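Local coordinates for tubulin binding cofactor C (Leishmania major, PDB 5AJ8), which probably acts as a chaperone in tubulin folding, this chain being the C-terminal domain of the cofactor, a member of the TBCC family, at residues Trp99-Ser105 / Ala163-Phe168; Cys41-Ala45 / Trp119-Glu125; Thr17-Leu21 / Cys34-Ala38; Val60-Leu65 / Val77-Thr82. The protein carries 1 engineered substitution. All coordinates share one frame; numbering follows the deposited sequence.

All four contacts lie in one domain of two six-stranded parallel sheets, fed alternately by the coiling chain. Interaction 3 comes first, at a corner between the sheets; interaction 4 is nested in the loop closed by interaction 2, and interaction 1 ties the loop after strand 91-95 to the C-terminal tail. Interactions 2 and 4, with centres about 10 Å apart, are joined by His-63 with Gly-124 and Ile-44 with Ala-61. Interactions 1 and 2, centres about 14 Å apart, meet through Leu-42, Leu-102 and Trp-119. The centre of interaction 3 is about 17 to 22 Å from those of the others. Interactions 3 and 4 thus join successive coils, whereas 1 and 2 fix later segments onto the fold.

Interaction 1. Residues Trp99-Ser105 / Ala163-Phe168; sequences WVGLLSS and ASTTVF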
loop_
_atom_site.group_PDB
_atom_site.type_symbol
_atom_site.label_atom_id
_atom_site.label_comp_id
_atom_site.label_asym_id
_atom_site.label_seq_id
_atom_site.Cartn_x
_atom_site.Cartn_y
_atom_site.Cartn_z
ATOM N N TRP A 99 4.025 5.141 -7.787
ATOM C CA TRP A 99 3.682 6.455 -7.254
ATOM C C TRP A 99 4.831 7.427 -7.513
ATOM O O TRP A 99 5.630 7.711 -6.620
ATOM C CB TRP A 99 3.296 6.406 -5.769
ATOM C CG TRP A 99 2.853 7.749 -5.241
ATOM C CD1 TRP A 99 2.374 8.810 -5.970
ATOM C CD2 TRP A 99 2.811 8.156 -3.882
ATOM N NE1 TRP A 99 2.043 9.844 -5.146
ATOM C CE2 TRP A 99 2.295 9.466 -3.854
ATOM C CE3 TRP A 99 3.161 7.542 -2.673
ATOM C CZ2 TRP A 99 2.133 10.171 -2.667
ATOM C CZ3 TRP A 99 2.972 8.246 -1.493
ATOM C CH2 TRP A 99 2.471 9.530 -1.499
ATOM N N VAL A 100 4.904 7.896 -8.758
ATOM C CA VAL A 100 5.919 8.835 -9.203
ATOM C C VAL A 100 5.843 10.114 -8.382
ATOM O O VAL A 100 6.868 10.710 -8.061
ATOM C CB VAL A 100 5.792 9.164 -10.713
ATOM C CG1 VAL A 100 6.861 10.169 -11.135
ATOM C CG2 VAL A 100 5.930 7.897 -11.569
ATOM N N GLY A 101 4.642 10.527 -8.004
ATOM C CA GLY A 101 4.447 11.771 -7.237
ATOM C C GLY A 101 5.034 11.824 -5.836
ATOM O O GLY A 101 5.193 12.905 -5.277
ATOM N N LEU A 102 5.350 10.661 -5.254
ATOM C CA LEU A 102 6.058 10.603 -3.985
ATOM C C LEU A 102 7.353 11.421 -4.056
ATOM O O LEU A 102 7.744 12.116 -3.104
ATOM C CB LEU A 102 6.388 9.156 -3.605
ATOM C CG LEU A 102 7.232 8.980 -2.335
ATOM C CD1 LEU A 102 6.485 9.544 -1.149
ATOM C CD2 LEU A 102 7.657 7.530 -2.084
ATOM N N LEU A 103 8.022 11.320 -5.200
ATOM C CA LEU A 103 9.320 11.952 -5.371
ATOM C C LEU A 103 9.226 13.471 -5.415
ATOM O O LEU A 103 10.220 14.143 -5.107
ATOM C CB LEU A 103 10.018 11.397 -6.602
ATOM C CG LEU A 103 10.160 9.865 -6.573
ATOM C CD1 LEU A 103 10.919 9.402 -7.807
ATOM C CD2 LEU A 103 10.863 9.363 -5.324
ATOM N N SER A 104 8.031 14.012 -5.684
ATOM C CA SER A 104 7.768 15.475 -5.590
ATOM C C SER A 104 7.013 15.850 -4.311
ATOM O O SER A 104 6.454 16.950 -4.207
ATOM C CB SER A 104 6.953 15.944 -6.792
ATOM O OG SER A 104 7.577 15.549 -7.992
ATOM N N SER A 105 7.015 14.927 -3.348
ATOM C CA SER A 105 6.356 15.113 -2.070
ATOM C C SER A 105 7.414 15.252 -0.996
ATOM O O SER A 105 8.597 15.045 -1.247
ATOM C CB SER A 105 5.449 13.912 -1.761
ATOM O OG SER A 105 4.516 13.678 -2.813
ATOM N N ALA A 163 0.594 4.942 -13.044
ATOM C CA ALA A 163 1.751 5.730 -12.619
ATOM C C ALA A 163 1.287 7.118 -12.172
ATOM O O ALA A 163 1.187 8.025 -12.973
ATOM C CB ALA A 163 2.755 5.824 -13.767
ATOM N N SER A 164 0.959 7.266 -10.896
ATOM C CA SER A 164 0.331 8.490 -10.393
ATOM C C SER A 164 1.383 9.598 -10.148
ATOM O O SER A 164 2.410 9.364 -9.468
ATOM C CB SER A 164 -0.451 8.203 -9.110
ATOM O OG SER A 164 -0.974 9.383 -8.519
ATOM N N THR A 165 1.085 10.793 -10.674
ATOM C CA THR A 165 1.907 11.972 -10.432
ATOM C C THR A 165 1.381 12.788 -9.268
ATOM O O THR A 165 1.917 13.831 -8.969
ATOM C CB THR A 165 1.997 12.865 -11.677
ATOM O OG1 THR A 165 0.685 13.268 -12.076
ATOM C CG2 THR A 165 2.688 12.112 -12.848
ATOM N N THR A 166 0.362 12.282 -8.575
ATOM C CA THR A 166 -0.261 13.009 -7.468
ATOM C C THR A 166 0.746 13.347 -6.357
ATOM O O THR A 166 1.440 12.467 -5.864
ATOM C CB THR A 166 -1.450 12.219 -6.863
ATOM O OG1 THR A 166 -2.477 12.051 -7.861
ATOM C CG2 THR A 166 -2.050 12.969 -5.703
ATOM N N VAL A 167 0.819 14.626 -5.981
ATOM C CA VAL A 167 1.616 15.064 -4.845
ATOM C C VAL A 167 0.869 14.773 -3.527
ATOM O O VAL A 167 -0.352 14.948 -3.443
ATOM C CB VAL A 167 1.963 16.567 -4.947
ATOM C CG1 VAL A 167 2.797 17.011 -3.742
ATOM C CG2 VAL A 167 2.711 16.843 -6.256
ATOM N N PHE A 168 1.600 14.299 -2.521
ATOM C CA PHE A 168 1.021 14.017 -1.216
ATOM C C PHE A 168 0.551 15.299 -0.549
ATOM O O PHE A 168 1.307 16.286 -0.444
ATOM C CB PHE A 168 2.032 13.326 -0.290
ATOM C CG PHE A 168 1.474 12.985 1.083
ATOM C CD1 PHE A 168 1.536 13.895 2.118
ATOM C CD2 PHE A 168 0.898 11.755 1.327
ATOM C CE1 PHE A 168 1.017 13.593 3.363
ATOM C CE2 PHE A 168 0.382 11.436 2.571
ATOM C CZ PHE A 168 0.430 12.361 3.597
#
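Trp-99 holds CG beside its carbonyl carbon (chi1 -176°), which lays the indole over its own turn, and the ring edge reaches the tail segment Ala-163 to Phe-168. There NE1 donates to Thr-166 O at 2.8 Å, a bond bent little at the hydrogen (166°), with the oxygen close to the indole plane and the N-H lying in the carbonyl plane. Leu-102 N sits over one face of the same ring, so the indole is held both by its edge and by the turn that follows it. Farther along the ring, Trp-99 CH2 touches Phe-168 CD2 at 3.9 Å; the two side chains lie at a slant to each other.

Ser-105 places OG beside its backbone N (chi1 -55°), where the hydroxyl serves as a relay. It accepts from Phe-168 N at 3.0 Å in an almost straight bond and donates to Gly-101 O at 2.7 Å. Ser-104 N also donates to Gly-101 O, from the opposite face of its plane. Gly-101 is pressed close to the tail: its N donates to Ser-164 O at 2.9 Å, and its CA meets Thr-166 O at 3.4 Å. Ser-164 OG accepts from Thr-166 N in an ST turn that shapes the tail here, and it also bonds Tyr-40 OH.

The indole packs in addition against Tyr-40 and Tyr-59, while Leu-102 and Leu-103 lean on helix 116-122. The contact therefore binds the loop between strand 91-95 and that helix to the C-terminal tail, beside strands 38-41 and 56-62.

Interaction 2. Residues Cys41-Ala45 / Trp119-Glu125; sequences CLPIA and WVSRVGE
Pro-43 lies at the centre of this contact, its ring wedged against the C-terminal part of helix 116-122 and the residues that follow. Its CB meets Gly-124 N at 3.4 Å, its CG approaches Trp-119 O, and its CD comes to 3.7 Å from Trp-119 CE3, the two side chains crossing at about a right angle. Val-123 closes on the pyrrolidine as well, with CB at 4.1 Å from Pro-43 CG. Leu-42, whose CG stands beside the backbone N (chi1 -60°), brings CD2 to 4.0 Å from Trp-119 CZ3. At the other end Ala-45 CA makes a CH...O contact of 3.5 Å with Gly-124 O, and Ala-45 CB rests near the carboxylate of Glu-125.

Two waters bridge the backbones of the segments. One molecule lies 2.6 Å from Pro-43 O and 2.9 Å from Val-123 O; a second donates to Ile-44 O and, weakly, to Gly-124 O.

Around this first shell, Trp-119 O accepts from both Val-123 N and Gly-124 N; Glu-125 then leaves helical geometry with positive phi. His-63 NE2 bonds Gly-124 O, anchoring this part of the chain to the strands. Within the loop, Leu-42 and Ile-44 are tied by backbone bonds to Ile-23 and Ala-61, keeping it in line with its neighbours.

The outcome is a helix laid across a corner of the parallel beta coil between strands 38-41 and 47-51, consistent with the right-handed beta-helix of the CAP/cofactor C family; here the helix covers Pro-43 and Leu-42.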
loop_
_atom_site.group_PDB
_atom_site.type_symbol
_atom_site.label_atom_id
_atom_site.label_comp_id
_atom_site.label_asym_id
_atom_site.label_seq_id
_atom_site.Cartn_x
_atom_site.Cartn_y
_atom_site.Cartn_z
ATOM N N CYS A 41 -0.027 6.395 0.629
ATOM C CA CYS A 41 0.649 6.307 1.917
ATOM C C CYS A 41 2.158 6.581 1.828
ATOM O O CYS A 41 2.885 5.934 1.065
ATOM C CB CYS A 41 0.473 4.938 2.570
ATOM S SG CYS A 41 -1.206 4.255 2.551
ATOM N N LEU A 42 2.623 7.522 2.637
ATOM C CA LEU A 42 4.042 7.646 2.892
ATOM C C LEU A 42 4.491 6.342 3.601
ATOM O O LEU A 42 3.672 5.627 4.176
ATOM C CB LEU A 42 4.336 8.887 3.732
ATOM C CG LEU A 42 3.915 10.239 3.139
ATOM C CD1 LEU A 42 4.285 11.387 4.060
ATOM C CD2 LEU A 42 4.511 10.456 1.748
ATOM N N PRO A 43 5.782 5.998 3.507
ATOM C CA PRO A 43 6.233 4.731 4.103
ATOM C C PRO A 43 5.852 4.587 5.576
ATOM O O PRO A 43 6.037 5.512 6.323
ATOM C CB PRO A 43 7.765 4.773 3.901
ATOM C CG PRO A 43 7.949 5.632 2.682
ATOM C CD PRO A 43 6.868 6.671 2.769
ATOM N N ILE A 44 5.309 3.425 5.954
ATOM C CA ILE A 44 4.929 3.109 7.332
ATOM C C ILE A 44 5.979 2.178 7.926
ATOM O O ILE A 44 6.301 1.152 7.334
ATOM C CB ILE A 44 3.580 2.386 7.337
ATOM C CG1 ILE A 44 2.528 3.158 6.530
ATOM C CG2 ILE A 44 3.105 2.125 8.749
ATOM C CD1 ILE A 44 2.281 4.550 7.054
ATOM N N ALA A 45 6.533 2.551 9.075
ATOM C CA ALA A 45 7.590 1.791 9.705
ATOM C C ALA A 45 6.946 0.815 10.664
ATOM O O ALA A 45 7.154 0.873 11.862
ATOM C CB ALA A 45 8.567 2.713 10.438
ATOM N N TRP A 119 13.330 6.785 0.106
ATOM C CA TRP A 119 12.115 7.020 0.904
ATOM C C TRP A 119 11.811 5.824 1.818
ATOM O O TRP A 119 11.541 5.970 3.015
ATOM C CB TRP A 119 10.896 7.227 -0.009
ATOM C CG TRP A 119 10.587 8.631 -0.337
ATOM C CD1 TRP A 119 10.984 9.327 -1.435
ATOM C CD2 TRP A 119 9.800 9.527 0.444
ATOM N NE1 TRP A 119 10.500 10.612 -1.380
ATOM C CE2 TRP A 119 9.765 10.755 -0.237
ATOM C CE3 TRP A 119 9.146 9.417 1.669
ATOM C CZ2 TRP A 119 9.072 11.853 0.248
ATOM C CZ3 TRP A 119 8.470 10.506 2.153
ATOM C CH2 TRP A 119 8.439 11.707 1.455
ATOM N N VAL A 120 11.853 4.635 1.233
ATOM C CA VAL A 120 11.504 3.427 1.957
ATOM C C VAL A 120 12.566 3.099 3.022
ATOM O O VAL A 120 12.230 2.620 4.098
ATOM C CB VAL A 120 11.302 2.265 0.975
ATOM C CG1 VAL A 120 11.240 0.938 1.680
ATOM C CG2 VAL A 120 10.026 2.492 0.153
ATOM N N SER A 121 13.832 3.347 2.709
ATOM C CA SER A 121 14.905 3.124 3.691
ATOM C C SER A 121 14.828 4.166 4.831
ATOM O O SER A 121 14.821 3.794 5.998
ATOM C CB SER A 121 16.275 3.193 3.008
ATOM O OG SER A 121 17.312 3.259 3.958
ATOM N N ARG A 122 14.757 5.456 4.477
ATOM C CA ARG A 122 14.890 6.533 5.466
ATOM C C ARG A 122 13.594 6.793 6.248
ATOM O O ARG A 122 13.650 6.963 7.451
ATOM C CB ARG A 122 15.375 7.819 4.809
ATOM C CG ARG A 122 16.651 7.697 3.981
ATOM C CD ARG A 122 17.847 7.446 4.861
ATOM N NE ARG A 122 18.116 8.602 5.703
ATOM C CZ ARG A 122 19.016 9.552 5.443
ATOM N NH1 ARG A 122 19.764 9.501 4.350
ATOM N NH2 ARG A 122 19.163 10.569 6.282
ATOM N N VAL A 123 12.432 6.779 5.584
ATOM C CA VAL A 123 11.143 7.005 6.255
ATOM C C VAL A 123 10.508 5.678 6.681
ATOM O O VAL A 123 9.999 5.572 7.797
ATOM C CB VAL A 123 10.181 7.832 5.364
ATOM C CG1 VAL A 123 8.878 8.157 6.089
ATOM C CG2 VAL A 123 10.865 9.119 4.924
ATOM N N GLY A 124 10.562 4.660 5.808
ATOM C CA GLY A 124 9.998 3.346 6.107
ATOM C C GLY A 124 10.820 2.453 7.016
ATOM O O GLY A 124 10.314 1.459 7.558
ATOM N N GLU A 125 12.094 2.767 7.153
ATOM C CA GLU A 125 13.016 1.970 7.960
ATOM C C GLU A 125 13.145 0.523 7.477
ATOM O O GLU A 125 13.259 -0.390 8.277
ATOM C CB GLU A 125 12.635 2.022 9.449
ATOM C CG GLU A 125 12.717 3.436 10.042
ATOM C CD GLU A 125 12.132 3.557 11.446
ATOM O OE1 GLU A 125 11.761 2.537 12.074
ATOM O OE2 GLU A 125 12.049 4.688 11.942
HETATM O O HOH W 1 7.276 5.881 8.634
HETATM O O HOH W 2 8.084 0.878 4.928
#

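Interaction 3. Residues Thr17-Leu21 / Cys34-Ala38; sequences TGTDL and CADCA
Thr-17 pairs with Ala-35 in a parallel bridge, its CA 3.3 Å from Ala-35 O in a CH...O contact. In one of its two conformers the methyl CG2 lies beside the Asp-36 carboxylate, a contact that is doubtful because it rests on that copy alone. The other side of this carboxylate is better defined, for Asp-36 OD1 is bonded to Asn-55.

Gly-18 continues the pairing: its N donates to Ala-35 O at 3.0 Å, and its CA approaches Asp-36 O at 3.1 Å. The positive phi of Gly-18, 80°, turns the chain away from the line of strand 11-17, matching the corner at Asp-36 and Cys-37 in the partner segment.

Thr-19 faces its neighbour with the backbone, as Thr-19 O rests 3.3 Å from Cys-37 CB. Asp-20 then sends its carboxylate back across the corner, where Ala-38 N donates to OD1 at 3.1 Å. This N-H comes from above the carboxylate plane, 60° out of it, and Ala-38 CB packs against the same face.

Leu-21 N donates to Ala-38 O at 2.9 Å, as the chain enters strand 21-23. Its CD1 reaches inward to Cys-34 SG at 3.8 Å.

Both segments thus round the same corner one above the other, passing from the sheet of strands 11-17 and 28-35 to that of strands 21-23 and 38-41. Successive coils stacked in this way, with parallel strands on each side of the bend, are the hallmark of the beta-helix fold.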
loop_
_atom_site.group_PDB
_atom_site.type_symbol
_atom_site.label_atom_id
_atom_site.label_comp_id
_atom_site.label_asym_id
_atom_site.label_seq_id
_atom_site.Cartn_x
_atom_site.Cartn_y
_atom_site.Cartn_z
ATOM N N THR A 17 -15.549 7.207 1.147
ATOM C CA THR A 17 -15.894 6.824 -0.218
ATOM C C THR A 17 -15.678 7.995 -1.170
ATOM O O THR A 17 -16.131 9.098 -0.897
ATOM C CB THR A 17 -17.373 6.354 -0.313
ATOM O OG1 THR A 17 -17.535 5.130 0.413
ATOM C CG2 THR A 17 -17.798 6.110 -1.760
ATOM N N GLY A 18 -14.991 7.754 -2.279
ATOM C CA GLY A 18 -14.931 8.713 -3.373
ATOM C C GLY A 18 -13.962 9.874 -3.237
ATOM O O GLY A 18 -13.975 10.760 -4.087
ATOM N N THR A 19 -13.144 9.883 -2.177
ATOM C CA THR A 19 -12.194 10.961 -1.874
ATOM C C THR A 19 -10.806 10.337 -1.722
ATOM O O THR A 19 -10.613 9.442 -0.886
ATOM C CB THR A 19 -12.508 11.676 -0.531
ATOM O OG1 THR A 19 -13.850 12.157 -0.527
ATOM C CG2 THR A 19 -11.573 12.876 -0.288
ATOM N N ASP A 20 -9.839 10.825 -2.499
ATOM C CA ASP A 20 -8.470 10.380 -2.364
ATOM C C ASP A 20 -7.927 10.628 -0.954
ATOM O O ASP A 20 -8.184 11.676 -0.369
ATOM C CB ASP A 20 -7.594 11.007 -3.445
ATOM C CG ASP A 20 -7.925 10.462 -4.855
ATOM O OD1 ASP A 20 -8.875 9.624 -4.990
ATOM O OD2 ASP A 20 -7.232 10.865 -5.822
ATOM N N LEU A 21 -7.242 9.635 -0.385
ATOM C CA LEU A 21 -6.711 9.723 0.998
ATOM C C LEU A 21 -5.182 9.849 1.014
ATOM O O LEU A 21 -4.497 9.238 0.184
ATOM C CB LEU A 21 -7.122 8.506 1.817
ATOM C CG LEU A 21 -8.618 8.209 1.905
ATOM C CD1 LEU A 21 -8.802 7.013 2.828
ATOM C CD2 LEU A 21 -9.396 9.415 2.415
ATOM N N CYS A 34 -13.019 1.711 3.097
ATOM C CA CYS A 34 -12.864 2.730 2.056
ATOM C C CYS A 34 -13.246 2.161 0.683
ATOM O O CYS A 34 -13.023 0.976 0.402
ATOM C CB CYS A 34 -11.434 3.254 2.040
ATOM S SG CYS A 34 -10.976 4.044 3.565
ATOM N N ALA A 35 -13.797 3.022 -0.165
ATOM C CA ALA A 35 -14.282 2.625 -1.494
ATOM C C ALA A 35 -14.103 3.720 -2.531
ATOM O O ALA A 35 -14.157 4.904 -2.196
ATOM C CB ALA A 35 -15.749 2.205 -1.427
ATOM N N ASP A 36 -13.854 3.304 -3.780
ATOM C CA ASP A 36 -13.874 4.199 -4.939
ATOM C C ASP A 36 -12.914 5.371 -4.737
ATOM O O ASP A 36 -13.295 6.537 -4.840
ATOM C CB ASP A 36 -15.291 4.760 -5.163
ATOM C CG ASP A 36 -16.369 3.669 -5.228
ATOM O OD1 ASP A 36 -16.081 2.505 -5.578
ATOM O OD2 ASP A 36 -17.538 3.990 -4.934
ATOM N N CYS A 37 -11.673 5.079 -4.418
ATOM C CA CYS A 37 -10.699 6.153 -4.249
ATOM C C CYS A 37 -9.273 5.656 -4.420
ATOM O O CYS A 37 -9.044 4.464 -4.573
ATOM C CB CYS A 37 -10.869 6.840 -2.895
ATOM S SG CYS A 37 -10.564 5.810 -1.458
ATOM N N ALA A 38 -8.347 6.612 -4.441
ATOM C CA ALA A 38 -6.939 6.337 -4.451
ATOM C C ALA A 38 -6.425 6.640 -3.065
ATOM O O ALA A 38 -6.803 7.654 -2.458
ATOM C CB ALA A 38 -6.232 7.204 -5.484
#

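Interaction 4. Residues Val60-Leu65 / Val77-Thr82; sequences VACHQL and VWCAST
Trp-78 is bonded to strand 60-62 through both its N and its O: Trp-78 N donates to Val-60 O, and Cys-62 N donates to Trp-78 O at 3.0 Å. Ala-80 N in turn donates to Cys-62 O. Strands 60-62 and 77-79 run parallel, their axes 4.8 Å apart and 3° from alignment. CH...O contacts accompany these bonds, among them Ala-61 CA to Trp-78 O at 3.2 Å.

Past the strand ends a side chain takes over: Ser-81 OG donates to His-63 O at 2.8 Å, on a carbonyl lone pair. Its chi1 of 53° sets OG between its own N and carbonyl carbon, facing the partner segment. A water accepts from Leu-65 N at 3.0 Å and donates to Ser-81 OG and Thr-82 O, linking the two segments.

On the face of Val-60 and Val-77, Val-60 CG1 lies 4.2 Å from Val-77 CG2, and Leu-65, from the other sheet, meets Val-77 tip to tip, CD2 to CG2 at 3.6 Å. On the opposite face Ala-61 CB touches Trp-78 CB.

That second face is covered by helix 116-122, through Val-120 on Ala-61 and on Trp-78, whose NE1 bonds Thr-132 OG1. The Val-60 and Cys-62 face looks into the interior, where Cys-62 meets Ala-48 of strand 47-51; Leu-65 lies on strand 64-68, beside that strand.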
loop_
_atom_site.group_PDB
_atom_site.type_symbol
_atom_site.label_atom_id
_atom_site.label_comp_id
_atom_site.label_asym_id
_atom_site.label_seq_id
_atom_site.Cartn_x
_atom_site.Cartn_y
_atom_site.Cartn_z
ATOM N N VAL A 60 1.444 1.934 -1.018
ATOM C CA VAL A 60 1.909 1.806 0.375
ATOM C C VAL A 60 3.259 1.090 0.470
ATOM O O VAL A 60 3.502 0.074 -0.224
ATOM C CB VAL A 60 0.849 1.048 1.240
ATOM C CG1 VAL A 60 0.547 -0.325 0.672
ATOM C CG2 VAL A 60 1.247 0.971 2.704
ATOM N N ALA A 61 4.125 1.636 1.314
ATOM C CA ALA A 61 5.307 0.946 1.771
ATOM C C ALA A 61 5.134 0.625 3.255
ATOM O O ALA A 61 4.668 1.483 4.015
ATOM C CB ALA A 61 6.549 1.800 1.547
ATOM N N CYS A 62 5.564 -0.571 3.672
ATOM C CA CYS A 62 5.383 -1.034 5.038
ATOM C C CYS A 62 6.238 -2.251 5.359
ATOM O O CYS A 62 6.845 -2.840 4.468
ATOM C CB CYS A 62 3.907 -1.334 5.299
ATOM S SG CYS A 62 3.178 -2.521 4.144
ATOM N N HIS A 63 6.336 -2.591 6.639
ATOM C CA HIS A 63 7.044 -3.799 7.090
ATOM C C HIS A 63 6.227 -5.081 6.907
ATOM O O HIS A 63 6.758 -6.144 6.471
ATOM C CB HIS A 63 7.388 -3.667 8.564
ATOM C CG HIS A 63 8.379 -2.617 8.853
ATOM N ND1 HIS A 63 8.967 -2.475 10.093
ATOM C CD2 HIS A 63 8.889 -1.636 8.076
ATOM C CE1 HIS A 63 9.784 -1.437 10.068
ATOM N NE2 HIS A 63 9.755 -0.915 8.855
ATOM N N GLN A 64 4.935 -4.988 7.254
ATOM C CA GLN A 64 3.960 -6.051 7.013
ATOM C C GLN A 64 2.692 -5.473 6.403
ATOM O O GLN A 64 2.316 -4.355 6.733
ATOM C CB GLN A 64 3.621 -6.778 8.300
ATOM C CG GLN A 64 4.806 -7.434 8.985
ATOM C CD GLN A 64 5.461 -6.549 10.020
ATOM O OE1 GLN A 64 4.905 -5.552 10.439
ATOM N NE2 GLN A 64 6.674 -6.888 10.394
ATOM N N LEU A 65 2.061 -6.228 5.506
ATOM C CA LEU A 65 0.836 -5.821 4.849
ATOM C C LEU A 65 -0.189 -6.941 4.969
ATOM O O LEU A 65 0.090 -8.075 4.608
ATOM C CB LEU A 65 1.060 -5.486 3.376
ATOM C CG LEU A 65 -0.162 -5.055 2.549
ATOM C CD1 LEU A 65 -0.871 -3.865 3.154
ATOM C CD2 LEU A 65 0.218 -4.732 1.108
ATOM N N VAL A 77 2.906 -1.789 -3.946
ATOM C CA VAL A 77 3.403 -2.202 -2.669
ATOM C C VAL A 77 4.942 -2.329 -2.627
ATOM O O VAL A 77 5.557 -2.912 -3.528
ATOM C CB VAL A 77 2.760 -3.576 -2.312
ATOM C CG1 VAL A 77 3.394 -4.193 -1.080
ATOM C CG2 VAL A 77 1.267 -3.417 -2.117
ATOM N N TRP A 78 5.538 -1.806 -1.555
ATOM C CA TRP A 78 6.922 -2.128 -1.180
ATOM C C TRP A 78 6.852 -2.637 0.255
ATOM O O TRP A 78 6.640 -1.868 1.191
ATOM C CB TRP A 78 7.843 -0.909 -1.295
ATOM C CG TRP A 78 9.360 -1.223 -1.268
ATOM C CD1 TRP A 78 10.021 -2.109 -0.456
ATOM C CD2 TRP A 78 10.364 -0.617 -2.091
ATOM N NE1 TRP A 78 11.367 -2.100 -0.745
ATOM C CE2 TRP A 78 11.602 -1.187 -1.739
ATOM C CE3 TRP A 78 10.322 0.326 -3.119
ATOM C CZ2 TRP A 78 12.801 -0.826 -2.373
ATOM C CZ3 TRP A 78 11.498 0.684 -3.751
ATOM C CH2 TRP A 78 12.722 0.104 -3.386
ATOM N N CYS A 79 7.023 -3.935 0.413
ATOM C CA CYS A 79 6.850 -4.576 1.701
ATOM C C CYS A 79 8.075 -5.363 2.105
ATOM O O CYS A 79 8.617 -6.077 1.293
ATOM C CB CYS A 79 5.666 -5.540 1.639
ATOM S SG CYS A 79 5.085 -6.012 3.288
ATOM N N ALA A 80 8.454 -5.276 3.378
ATOM C CA ALA A 80 9.583 -6.034 3.911
ATOM C C ALA A 80 9.262 -7.510 3.990
ATOM O O ALA A 80 10.156 -8.304 4.099
ATOM C CB ALA A 80 9.981 -5.535 5.285
ATOM N N SER A 81 7.973 -7.869 3.975
ATOM C CA SER A 81 7.585 -9.278 4.002
ATOM C C SER A 81 6.509 -9.579 2.941
ATOM O O SER A 81 6.006 -8.677 2.286
ATOM C CB SER A 81 7.144 -9.693 5.420
ATOM O OG SER A 81 6.131 -8.835 5.959
ATOM N N THR A 82 6.170 -10.844 2.765
ATOM C CA THR A 82 5.099 -11.212 1.844
ATOM C C THR A 82 3.698 -10.713 2.320
ATOM O O THR A 82 3.278 -11.008 3.409
ATOM C CB THR A 82 5.121 -12.737 1.633
ATOM O OG1 THR A 82 6.347 -13.080 0.983
ATOM C CG2 THR A 82 3.961 -13.184 0.773
HETATM O O HOH W 3 3.432 -8.851 5.259
#